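Local structure of SusD homolog (Bacteroides thetaiotaomicron VPI-5482, 3FDH) at residues L331-Y335 with H336-F340; M339-K342 with A343-L346; K398-D402 with V403-K407; P412-E415 with T416-K420; N436-R439 with R440-L444. The protein probably binds glycans at the bacterial outer membrane, as SusD-family lipoproteins do, and helps pass them on for uptake. One frame throughout, in Å; residues are numbered along the deposited sequence.

Contact 1: residues L331-Y335 with H336-F340; sequences LLMSY and HELMF
Ser334 OG is gripped from several sides where the chain enters helix 335-348: it accepts the backbone N-H of Glu337 (OG to N 3.0 Å, N-H...O angle 153°) and is also hydrogen-bonded to Glu430. This is an N-cap, and a small hydroxyl residue suits it because its short side chain can fold back onto an N-H that no earlier helical carbonyl can serve. In a classic capping box the glutamate three residues on would return a bond to the cap's own N-H. Here a water makes that link, accepting from Ser334 N at 2.9 Å and donating to Glu337 OE1 at 2.7 Å, while Arg204 forms a salt bridge with OE1. The chi1 of His336, 50°, puts CG between the backbone N and the carbonyl carbon, which turns the ring toward Ser334. Ser334 CB then makes a CH-pi contact 3.6 Å from the centroid of the His336 ring, and His336 NE2 bonds to Glu430. One turn on, selenomethionine Met339 lays CG over a face of the Tyr335 ring, 3.8 Å from its centroid, with SE meeting the ring obliquely in a Met-aromatic contact; the tyrosine hydroxyl reaches Glu359. The extended chain of Met333, also selenomethionine, crosses Glu337 at about a right angle and ends with CE 3.6 Å from Leu338 CD1. Arg204, the water and the helix start would probably together favour negative charge on the buried Glu337, although Glu433 lies close to its OE2 and works against it.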
# COMPACT_ATOMS: atom_id res chain seq x y z
N LEU A 331 -1.40 7.76 -0.19
CA LEU A 331 -0.63 7.59 -1.42
C LEU A 331 -1.08 6.30 -2.16
O LEU A 331 -0.77 5.17 -1.75
CB LEU A 331 0.88 7.64 -1.13
CG LEU A 331 1.38 8.91 -0.45
CD1 LEU A 331 2.92 8.85 -0.25
CD2 LEU A 331 0.93 10.11 -1.21
N LEU A 332 -1.86 6.49 -3.23
CA LEU A 332 -2.31 5.37 -4.09
C LEU A 332 -1.08 4.83 -4.78
O LEU A 332 -0.98 3.64 -5.05
CB LEU A 332 -3.40 5.75 -5.06
CG LEU A 332 -4.77 6.01 -4.45
CD1 LEU A 332 -5.84 6.29 -5.55
CD2 LEU A 332 -5.24 4.85 -3.58
N MSE A 333 -0.13 5.73 -5.05
CA MSE A 333 1.17 5.29 -5.55
C MSE A 333 2.12 6.44 -5.44
O MSE A 333 1.87 7.53 -6.00
CB MSE A 333 1.10 4.71 -6.96
CG MSE A 333 2.40 3.92 -7.30
SE MSE A 333 2.61 3.44 -9.17
CE MSE A 333 4.49 2.96 -9.06
N SER A 334 3.18 6.19 -4.68
CA SER A 334 4.19 7.21 -4.40
C SER A 334 5.32 7.32 -5.41
O SER A 334 5.65 6.40 -6.15
CB SER A 334 4.77 7.01 -3.03
OG SER A 334 5.50 5.80 -2.96
N TYR A 335 5.91 8.52 -5.41
CA TYR A 335 7.06 8.74 -6.23
C TYR A 335 8.19 7.83 -5.76
O TYR A 335 8.90 7.24 -6.57
CB TYR A 335 7.49 10.19 -6.18
CG TYR A 335 8.80 10.51 -6.88
CD1 TYR A 335 8.95 10.38 -8.25
CD2 TYR A 335 9.90 10.97 -6.16
CE1 TYR A 335 10.16 10.66 -8.86
CE2 TYR A 335 11.09 11.29 -6.77
CZ TYR A 335 11.23 11.14 -8.10
OH TYR A 335 12.44 11.48 -8.68
N HIS A 336 8.30 7.66 -4.44
CA HIS A 336 9.39 6.83 -3.91
C HIS A 336 9.21 5.40 -4.36
O HIS A 336 10.18 4.76 -4.73
CB HIS A 336 9.67 6.94 -2.38
CG HIS A 336 8.48 6.81 -1.49
ND1 HIS A 336 7.66 7.89 -1.18
CD2 HIS A 336 7.99 5.75 -0.81
CE1 HIS A 336 6.71 7.48 -0.36
NE2 HIS A 336 6.87 6.17 -0.14
N GLU A 337 7.97 4.92 -4.34
CA GLU A 337 7.71 3.55 -4.80
C GLU A 337 8.16 3.41 -6.25
O GLU A 337 8.77 2.42 -6.66
CB GLU A 337 6.24 3.12 -4.70
CG GLU A 337 6.03 1.79 -5.35
CD GLU A 337 4.59 1.33 -5.46
OE1 GLU A 337 3.65 1.86 -4.82
OE2 GLU A 337 4.38 0.43 -6.27
N LEU A 338 7.90 4.43 -7.04
CA LEU A 338 8.25 4.35 -8.47
C LEU A 338 9.77 4.30 -8.64
O LEU A 338 10.32 3.62 -9.51
CB LEU A 338 7.64 5.53 -9.23
CG LEU A 338 7.76 5.50 -10.74
CD1 LEU A 338 6.79 4.50 -11.32
CD2 LEU A 338 7.56 6.94 -11.29
N MSE A 339 10.45 5.00 -7.78
CA MSE A 339 11.93 5.05 -7.87
C MSE A 339 12.55 3.76 -7.39
O MSE A 339 13.63 3.37 -7.84
CB MSE A 339 12.52 6.26 -7.13
CG MSE A 339 12.13 7.62 -7.75
SE MSE A 339 12.66 7.82 -9.62
CE MSE A 339 11.17 7.26 -10.53
N PHE A 340 11.84 3.09 -6.48
CA PHE A 340 12.26 1.78 -5.96
C PHE A 340 12.02 0.72 -7.02
O PHE A 340 12.73 -0.29 -7.10
CB PHE A 340 11.57 1.42 -4.65
CG PHE A 340 12.17 2.10 -3.44
CD1 PHE A 340 13.47 1.79 -3.02
CD2 PHE A 340 11.43 3.01 -2.71
CE1 PHE A 340 14.04 2.41 -1.92
CE2 PHE A 340 12.01 3.64 -1.61
CZ PHE A 340 13.32 3.31 -1.21
O HOH W 1 3.00 3.79 -3.04

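Contact 2: residues M339-K342 with A343-L346; sequences MFLK and AEAL
Phe340 and Glu344 are joined twice, once directly and once through water. The direct bonds are those of a regular alpha-helix: Ala343 N to Met339 O at 2.9 Å, Glu344 N to Phe340 O at 2.9 Å, then Ala345 N to Leu341 O and Leu346 N to Lys342 O. The water donates to Glu344 OE1 at 2.6 Å and, more weakly, to Phe340 O. Glu344, with CG anti to its own N (chi1 180°) and an extended chain, carries its carboxylate out to this water. Its other oxygen, OE2, has two cationic partners, Arg348 a turn further on and Arg440 on helix 431-443, so a buried acid suits this place.

The stretch is the middle of helix 335-348, one of the helices that dominate this SusD-like, TPR-related fold. Different faces of it meet different neighbours: Phe340 packs on helices 354-379 and 412-423, whereas Lys342, Ala345 and Leu346 touch Leu224 of helix 216-228.

Van der Waals contacts of the side chains fall mostly on backbone carbonyl oxygens. Ala343 CB lies 3.4 Å from Met339 O, and Ala345 CB lies at the same distance from Leu341 O; both methyls are small enough for other helices to approach closely. Leu346 brings CD1 to 3.5 Å from Lys342 O and 4.2 Å from Lys342 CG.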
# COMPACT_ATOMS: atom_id res chain seq x y z
N MSE A 339 10.45 5.00 -7.78
CA MSE A 339 11.93 5.05 -7.87
C MSE A 339 12.55 3.76 -7.39
O MSE A 339 13.63 3.37 -7.84
CB MSE A 339 12.52 6.26 -7.13
CG MSE A 339 12.13 7.62 -7.75
SE MSE A 339 12.66 7.82 -9.62
CE MSE A 339 11.17 7.26 -10.53
N PHE A 340 11.84 3.09 -6.48
CA PHE A 340 12.26 1.78 -5.96
C PHE A 340 12.02 0.72 -7.02
O PHE A 340 12.73 -0.29 -7.10
CB PHE A 340 11.57 1.42 -4.65
CG PHE A 340 12.17 2.10 -3.44
CD1 PHE A 340 13.47 1.79 -3.02
CD2 PHE A 340 11.43 3.01 -2.71
CE1 PHE A 340 14.04 2.41 -1.92
CE2 PHE A 340 12.01 3.64 -1.61
CZ PHE A 340 13.32 3.31 -1.21
N LEU A 341 11.01 0.95 -7.85
CA LEU A 341 10.74 0.03 -8.95
C LEU A 341 11.83 0.18 -9.97
O LEU A 341 12.34 -0.79 -10.54
CB LEU A 341 9.36 0.27 -9.57
CG LEU A 341 8.17 -0.33 -8.83
CD1 LEU A 341 6.83 0.29 -9.24
CD2 LEU A 341 8.22 -1.83 -9.04
N LYS A 342 12.19 1.42 -10.21
CA LYS A 342 13.25 1.74 -11.19
C LYS A 342 14.58 1.12 -10.75
O LYS A 342 15.29 0.47 -11.51
CB LYS A 342 13.44 3.24 -11.25
CG LYS A 342 14.44 3.71 -12.34
CD LYS A 342 14.48 5.21 -12.48
CE LYS A 342 15.55 5.62 -13.47
NZ LYS A 342 15.60 7.09 -13.73
N ALA A 343 14.88 1.32 -9.48
CA ALA A 343 16.09 0.74 -8.86
C ALA A 343 16.07 -0.79 -8.89
O ALA A 343 17.08 -1.44 -9.21
CB ALA A 343 16.26 1.27 -7.40
N GLU A 344 14.93 -1.38 -8.58
CA GLU A 344 14.83 -2.84 -8.56
C GLU A 344 15.05 -3.39 -9.99
O GLU A 344 15.72 -4.41 -10.23
CB GLU A 344 13.47 -3.31 -8.07
CG GLU A 344 13.41 -4.82 -8.08
CD GLU A 344 12.12 -5.37 -7.63
OE1 GLU A 344 11.18 -4.55 -7.34
OE2 GLU A 344 12.11 -6.63 -7.48
N ALA A 345 14.46 -2.69 -10.95
CA ALA A 345 14.61 -3.11 -12.35
C ALA A 345 16.07 -3.08 -12.77
O ALA A 345 16.57 -4.01 -13.40
CB ALA A 345 13.72 -2.24 -13.29
N LEU A 346 16.76 -2.01 -12.42
CA LEU A 346 18.19 -1.89 -12.78
C LEU A 346 19.02 -2.97 -12.10
O LEU A 346 19.84 -3.64 -12.72
CB LEU A 346 18.74 -0.49 -12.46
CG LEU A 346 18.20 0.63 -13.39
CD1 LEU A 346 18.26 1.95 -12.69
CD2 LEU A 346 18.90 0.68 -14.74
O HOH W 2 10.83 -2.17 -6.32

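Contact 3: residues K398-D402 with V403-K407; sequences KYFDD and VVKAK
Tyr399 leans along the helix against Val403 and Val404, one and then the other. From CB, with CG anti to the backbone N (chi1 161°), its ring runs toward the following turn. CD1 lies near Val403 CG2, and CE1 comes 3.7 Å from Val403 CB. Across the ring from CE1, atom CE2 meets Val404 CG2 obliquely, also at 3.7 Å. At the tip, OH is 3.9 Å from Val403 CG1 and 4.0 Å from Val404 CG2. Two branched valines fit here because each presents a methyl to the aromatic without a long chain to be ordered. Phe400 crosses Val404 at about a right angle, bringing CE1 to 3.6 Å from Val404 CG1, and Lys405 N lies over the centre of one face of the ring.

The backbone is irregular here. A wider pi-type turn at 400-402 sends Lys405 N to Phe400 O five residues back, a 2.8 Å bond nearly along the C=O axis. The axes of 398-402 and 403-407 diverge by 37°. Near this turn Asp401 O takes bonds from two waters: one, 2.7 Å from it, also accepts from Ala406 N, and the second links it to Lys405 NZ. The salt bridge from Asp401 OD1 to that NZ is long, and Lys358 is a further cation for OD1.

Several elements surround this part of helix 393-410: Phe400 reaches helix 354-379, Tyr399 packs against Leu365 of that helix and Tyr274 of helix 265-274, and Val404 touches helix 412-423.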
# COMPACT_ATOMS: atom_id res chain seq x y z
N LYS A 398 22.74 12.94 2.63
CA LYS A 398 23.99 12.67 3.34
C LYS A 398 23.94 11.34 4.03
O LYS A 398 24.95 10.63 4.16
CB LYS A 398 24.29 13.76 4.37
CG LYS A 398 25.45 13.40 5.28
CD LYS A 398 25.87 14.55 6.15
CE LYS A 398 26.88 14.08 7.21
NZ LYS A 398 28.07 13.41 6.60
N TYR A 399 22.74 11.00 4.48
CA TYR A 399 22.51 9.73 5.16
C TYR A 399 22.67 8.63 4.12
O TYR A 399 23.26 7.56 4.36
CB TYR A 399 21.10 9.67 5.78
CG TYR A 399 20.74 8.27 6.05
CD1 TYR A 399 21.33 7.58 7.08
CD2 TYR A 399 19.81 7.60 5.25
CE1 TYR A 399 21.00 6.27 7.32
CE2 TYR A 399 19.51 6.32 5.47
CZ TYR A 399 20.11 5.65 6.51
OH TYR A 399 19.80 4.34 6.76
N PHE A 400 22.15 8.90 2.93
CA PHE A 400 22.30 7.91 1.86
C PHE A 400 23.80 7.64 1.58
O PHE A 400 24.23 6.51 1.45
CB PHE A 400 21.66 8.36 0.55
CG PHE A 400 21.97 7.41 -0.58
CD1 PHE A 400 21.17 6.32 -0.81
CD2 PHE A 400 23.11 7.58 -1.36
CE1 PHE A 400 21.45 5.41 -1.81
CE2 PHE A 400 23.40 6.67 -2.39
CZ PHE A 400 22.56 5.58 -2.60
N ASP A 401 24.53 8.74 1.45
CA ASP A 401 25.97 8.74 1.11
C ASP A 401 26.79 8.09 2.22
O ASP A 401 27.74 7.34 1.99
CB ASP A 401 26.50 10.16 0.95
CG ASP A 401 25.99 10.88 -0.31
OD1 ASP A 401 25.44 10.23 -1.24
OD2 ASP A 401 26.13 12.12 -0.35
N ASP A 402 26.37 8.34 3.44
CA ASP A 402 27.14 7.92 4.61
C ASP A 402 26.89 6.49 5.00
O ASP A 402 27.76 5.83 5.55
CB ASP A 402 26.85 8.83 5.83
CG ASP A 402 27.61 10.16 5.80
OD1 ASP A 402 28.42 10.37 4.89
OD2 ASP A 402 27.39 11.01 6.70
N VAL A 403 25.70 5.98 4.67
CA VAL A 403 25.30 4.66 5.11
C VAL A 403 24.80 3.70 4.02
O VAL A 403 25.30 2.58 3.87
CB VAL A 403 24.16 4.79 6.18
CG1 VAL A 403 23.61 3.41 6.59
CG2 VAL A 403 24.65 5.60 7.39
N VAL A 404 23.84 4.17 3.24
CA VAL A 404 23.21 3.29 2.26
C VAL A 404 24.07 2.95 1.08
O VAL A 404 24.05 1.83 0.58
CB VAL A 404 21.82 3.83 1.76
CG1 VAL A 404 21.24 2.87 0.77
CG2 VAL A 404 20.82 4.04 2.93
N LYS A 405 24.89 3.91 0.65
CA LYS A 405 25.65 3.73 -0.58
C LYS A 405 26.55 2.48 -0.51
O LYS A 405 26.58 1.65 -1.42
CB LYS A 405 26.46 5.01 -0.90
CG LYS A 405 27.18 4.98 -2.23
CD LYS A 405 28.20 6.11 -2.38
CE LYS A 405 27.55 7.47 -2.61
NZ LYS A 405 28.59 8.55 -2.84
N ALA A 406 27.26 2.34 0.60
CA ALA A 406 28.17 1.21 0.77
C ALA A 406 27.42 -0.12 0.82
O ALA A 406 27.87 -1.11 0.26
CB ALA A 406 29.07 1.40 2.00
N LYS A 407 26.25 -0.12 1.46
CA LYS A 407 25.45 -1.34 1.60
C LYS A 407 24.90 -1.74 0.25
O LYS A 407 24.81 -2.92 -0.09
CB LYS A 407 24.34 -1.16 2.64
CG LYS A 407 24.87 -1.05 4.05
CD LYS A 407 23.77 -0.80 5.02
CE LYS A 407 24.26 -0.51 6.46
NZ LYS A 407 24.94 -1.64 7.15
O HOH W 3 28.15 4.68 2.24
O HOH W 4 29.56 8.05 0.12

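Contact 4: residues P412-E415 with T416-K420; sequences PLQE and TMIQK
Glu415 starts out with CG anti to the backbone N but bends at chi2 (61°), and Gln419 one turn on bends at chi2 as well (-57°); the two folded chains cross and bring their ends together. Gln419 NE2 donates to Glu415 OE2 at 2.9 Å, reaching the oxygen on its syn side but 35° out of the carboxylate plane. The other oxygen, OE1, is hydrogen-bonded to the hydroxyl of Tyr274, so the buried acid is held at both oxygens. With an alanine in place of Glu415, the Gln419 amide and the Tyr274 hydroxyl are likely to be left without their carboxylate partner, the amide being then free to turn.

All this happens at the beginning of helix 412-423, within the mostly helical SusD-like fold. Proline suits the first turn, where its missing N-H costs no helical bond, and its carbonyl takes two donors from Thr416: the backbone N at 3.0 Å and OG1 at 2.8 Å, which approach from opposite faces of the carbonyl plane. A threonine can thus bury its hydroxyl against its own helix, leaving CG2 to pack on Ala343 of helix 335-348.

Two further pairs, each four residues apart, meet through carbon atoms. Leu413 and selenomethionine Met417 lie alongside each other, pointing the same way, with CD1 of the leucine 3.9 Å from CG of Met417. Gln414 and Ile418 do likewise: the aliphatic CG of the glutamine comes 3.9 Å from Ile418 CD1, while Ile418 also rests on Ile449 and Gln414 on Phe448, both in loops.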
# COMPACT_ATOMS: atom_id res chain seq x y z
N PRO A 412 23.38 -4.95 -4.06
CA PRO A 412 22.46 -4.02 -4.69
C PRO A 412 20.98 -4.32 -4.53
O PRO A 412 20.24 -3.52 -3.98
CB PRO A 412 22.86 -4.06 -6.16
CG PRO A 412 24.31 -4.50 -6.17
CD PRO A 412 24.55 -5.26 -4.90
N LEU A 413 20.55 -5.45 -5.00
CA LEU A 413 19.13 -5.79 -4.91
C LEU A 413 18.60 -5.85 -3.48
O LEU A 413 17.54 -5.31 -3.17
CB LEU A 413 18.82 -7.12 -5.62
CG LEU A 413 17.33 -7.49 -5.64
CD1 LEU A 413 16.46 -6.44 -6.32
CD2 LEU A 413 17.18 -8.87 -6.30
N GLN A 414 19.34 -6.58 -2.67
CA GLN A 414 18.97 -6.81 -1.27
C GLN A 414 18.73 -5.49 -0.59
O GLN A 414 17.71 -5.30 0.07
CB GLN A 414 20.07 -7.55 -0.52
CG GLN A 414 19.79 -7.67 0.96
CD GLN A 414 20.86 -8.46 1.69
OE1 GLN A 414 20.95 -9.65 1.52
NE2 GLN A 414 21.63 -7.80 2.54
N GLU A 415 19.71 -4.61 -0.73
CA GLU A 415 19.69 -3.28 -0.11
C GLU A 415 18.55 -2.42 -0.63
O GLU A 415 17.87 -1.71 0.11
CB GLU A 415 21.03 -2.57 -0.28
CG GLU A 415 21.05 -1.22 0.39
CD GLU A 415 20.84 -1.23 1.93
OE1 GLU A 415 21.00 -2.26 2.62
OE2 GLU A 415 20.54 -0.14 2.47
N THR A 416 18.35 -2.50 -1.93
CA THR A 416 17.26 -1.80 -2.59
C THR A 416 15.91 -2.20 -2.00
O THR A 416 15.09 -1.35 -1.69
CB THR A 416 17.27 -2.01 -4.14
OG1 THR A 416 18.48 -1.42 -4.68
CG2 THR A 416 15.99 -1.38 -4.84
N MSE A 417 15.69 -3.47 -1.75
CA MSE A 417 14.38 -3.88 -1.31
C MSE A 417 14.19 -3.61 0.19
O MSE A 417 13.06 -3.33 0.64
CB MSE A 417 14.18 -5.34 -1.64
CG MSE A 417 14.33 -5.68 -3.14
SE MSE A 417 13.12 -4.62 -4.21
CE MSE A 417 11.48 -5.26 -3.41
N ILE A 418 15.30 -3.67 0.93
CA ILE A 418 15.28 -3.28 2.37
C ILE A 418 14.87 -1.80 2.47
O ILE A 418 14.04 -1.41 3.29
CB ILE A 418 16.62 -3.53 3.09
CG1 ILE A 418 16.85 -5.04 3.25
CG2 ILE A 418 16.58 -2.89 4.47
CD1 ILE A 418 18.26 -5.49 3.78
N GLN A 419 15.46 -0.99 1.61
CA GLN A 419 15.17 0.42 1.58
C GLN A 419 13.74 0.71 1.14
O GLN A 419 13.09 1.62 1.67
CB GLN A 419 16.22 1.23 0.74
CG GLN A 419 17.62 1.29 1.39
CD GLN A 419 17.60 1.89 2.82
OE1 GLN A 419 16.91 2.88 3.09
NE2 GLN A 419 18.39 1.31 3.72
N LYS A 420 13.21 -0.10 0.23
CA LYS A 420 11.85 0.09 -0.24
C LYS A 420 10.96 -0.16 0.96
O LYS A 420 10.05 0.59 1.26
CB LYS A 420 11.52 -0.88 -1.40
CG LYS A 420 10.18 -0.65 -2.03
CD LYS A 420 9.90 -1.56 -3.21
CE LYS A 420 8.72 -1.10 -4.06
NZ LYS A 420 8.20 -2.26 -4.93

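Contact 5: residues N436-R439 with R440-L444; sequences NDFR and RMKGL
The closing turns of helix 431-443 carry a salt bridge between Asp437 and Arg440, three residues apart. Arg440 NH2 donates to Asp437 OD1 at 2.9 Å along a nearly straight line (N-H...O angle 163°). The oxygen lies in the guanidinium plane but is approached from above its own carboxylate, and the two flat groups stand 78° apart. The arginine, extended through chi2 and then bent at chi3 (59°), brings the group back beside the aspartate. A water completes the ring, donating to Asp437 OD1 at 2.7 Å and accepting from Arg440 NE at 2.8 Å. Neither charge stops there: OD2 of the aspartate is bridged to Lys420, and NH1 of the arginine serves Glu344. Replacing Arg440 with a leucine is likely to leave Glu344 and Asp437 each short of a cationic partner in a buried setting.

Elsewhere the side chains meet through carbon atoms. Selenomethionine Met441 curls CE to 3.5 Å from Asp437 O, a van der Waals contact, and Phe438 CE2 lies 3.9 Å from Lys442 CD, the lysine offering its aliphatic part to the ring. In the backbone, Gly443 N bonds to Arg439 O at 3.0 Å, and the helix stops after this glycine.

Around it, Arg440 and Met441 meet Met417 of helix 412-423, and Arg440 also touches Met207 of helix 191-208. Arg439 gives NH1 to Leu462 O and turns to helix 106-127, where NH2 bonds to Asp125 O and the group makes a cation-pi contact with Phe126.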
# COMPACT_ATOMS: atom_id res chain seq x y z
N ASN A 436 2.60 -7.01 -0.76
CA ASN A 436 2.73 -7.59 -2.09
C ASN A 436 4.20 -7.85 -2.39
O ASN A 436 4.56 -8.93 -2.81
CB ASN A 436 2.16 -6.70 -3.18
CG ASN A 436 0.66 -6.56 -3.10
OD1 ASN A 436 -0.03 -7.53 -2.75
ND2 ASN A 436 0.15 -5.35 -3.42
N ASP A 437 5.06 -6.85 -2.16
CA ASP A 437 6.48 -7.04 -2.45
C ASP A 437 7.06 -8.19 -1.64
O ASP A 437 7.86 -8.99 -2.12
CB ASP A 437 7.30 -5.79 -2.09
CG ASP A 437 7.20 -4.63 -3.14
OD1 ASP A 437 7.22 -4.89 -4.36
OD2 ASP A 437 7.23 -3.45 -2.72
N PHE A 438 6.56 -8.35 -0.42
CA PHE A 438 7.15 -9.35 0.49
C PHE A 438 6.84 -10.72 -0.02
O PHE A 438 7.68 -11.62 -0.09
CB PHE A 438 6.58 -9.21 1.95
CG PHE A 438 7.28 -10.11 2.92
CD1 PHE A 438 8.46 -9.73 3.51
CD2 PHE A 438 6.81 -11.36 3.17
CE1 PHE A 438 9.13 -10.59 4.34
CE2 PHE A 438 7.46 -12.20 4.01
CZ PHE A 438 8.63 -11.83 4.60
N ARG A 439 5.59 -10.86 -0.40
CA ARG A 439 5.12 -12.13 -0.90
C ARG A 439 5.71 -12.44 -2.28
O ARG A 439 5.96 -13.59 -2.65
CB ARG A 439 3.59 -12.17 -0.96
CG ARG A 439 2.93 -12.19 0.39
CD ARG A 439 1.42 -12.29 0.18
NE ARG A 439 0.88 -11.08 -0.43
CZ ARG A 439 -0.28 -11.00 -1.06
NH1 ARG A 439 -0.99 -12.08 -1.22
NH2 ARG A 439 -0.65 -9.87 -1.58
N ARG A 440 5.99 -11.40 -3.04
CA ARG A 440 6.57 -11.60 -4.37
C ARG A 440 7.97 -12.13 -4.15
O ARG A 440 8.39 -13.06 -4.84
CB ARG A 440 6.56 -10.33 -5.20
CG ARG A 440 7.34 -10.42 -6.49
CD ARG A 440 7.13 -9.23 -7.38
NE ARG A 440 7.49 -7.97 -6.76
CZ ARG A 440 8.72 -7.43 -6.84
NH1 ARG A 440 9.70 -8.08 -7.46
NH2 ARG A 440 8.95 -6.30 -6.24
N MSE A 441 8.69 -11.52 -3.21
CA MSE A 441 10.06 -11.99 -2.85
C MSE A 441 10.04 -13.45 -2.41
O MSE A 441 10.93 -14.23 -2.75
CB MSE A 441 10.68 -11.17 -1.77
CG MSE A 441 11.29 -10.01 -2.43
SE MSE A 441 12.20 -8.61 -1.37
CE MSE A 441 10.77 -7.63 -0.66
N LYS A 442 9.02 -13.79 -1.63
CA LYS A 442 8.83 -15.18 -1.22
C LYS A 442 8.74 -16.13 -2.41
O LYS A 442 9.41 -17.17 -2.45
CB LYS A 442 7.58 -15.37 -0.37
CG LYS A 442 7.79 -15.06 1.05
CD LYS A 442 6.58 -15.44 1.95
CE LYS A 442 6.41 -16.92 2.15
NZ LYS A 442 7.47 -17.62 2.91
N GLY A 443 7.91 -15.76 -3.38
CA GLY A 443 7.75 -16.56 -4.59
C GLY A 443 9.05 -16.67 -5.38
O GLY A 443 9.28 -17.67 -6.03
N LEU A 444 9.91 -15.67 -5.25
CA LEU A 444 11.21 -15.62 -5.95
C LEU A 444 12.31 -16.27 -5.09
O LEU A 444 13.47 -16.30 -5.44
CB LEU A 444 11.60 -14.17 -6.26
CG LEU A 444 10.68 -13.45 -7.23
CD1 LEU A 444 11.04 -11.97 -7.39
CD2 LEU A 444 10.72 -14.18 -8.58
O HOH W 5 5.55 -6.05 -6.15

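How the contacts relate
Contacts 1 and 2 are successive parts of helix 335-348 and share Met339 and Phe340; Phe340 leads from them into contact 4, its CZ packing 3.3 Å from Gln419 O. Contact 4 stands between its neighbours: Val404 of contact 3 packs on Glu415, and Lys420 reaches contact 5. Contacts 1, 2 and 5 are buried and their acids have arginine partners, with a lysine added for Asp437. Contact 3, about 26 Å from the centre of the chain, is partly buried; its exposed charged residues and long salt bridge contrast with the buried, close ion pairs of contacts 2 and 5. Contact 4, also partly buried, pairs its acid with neutral donors instead.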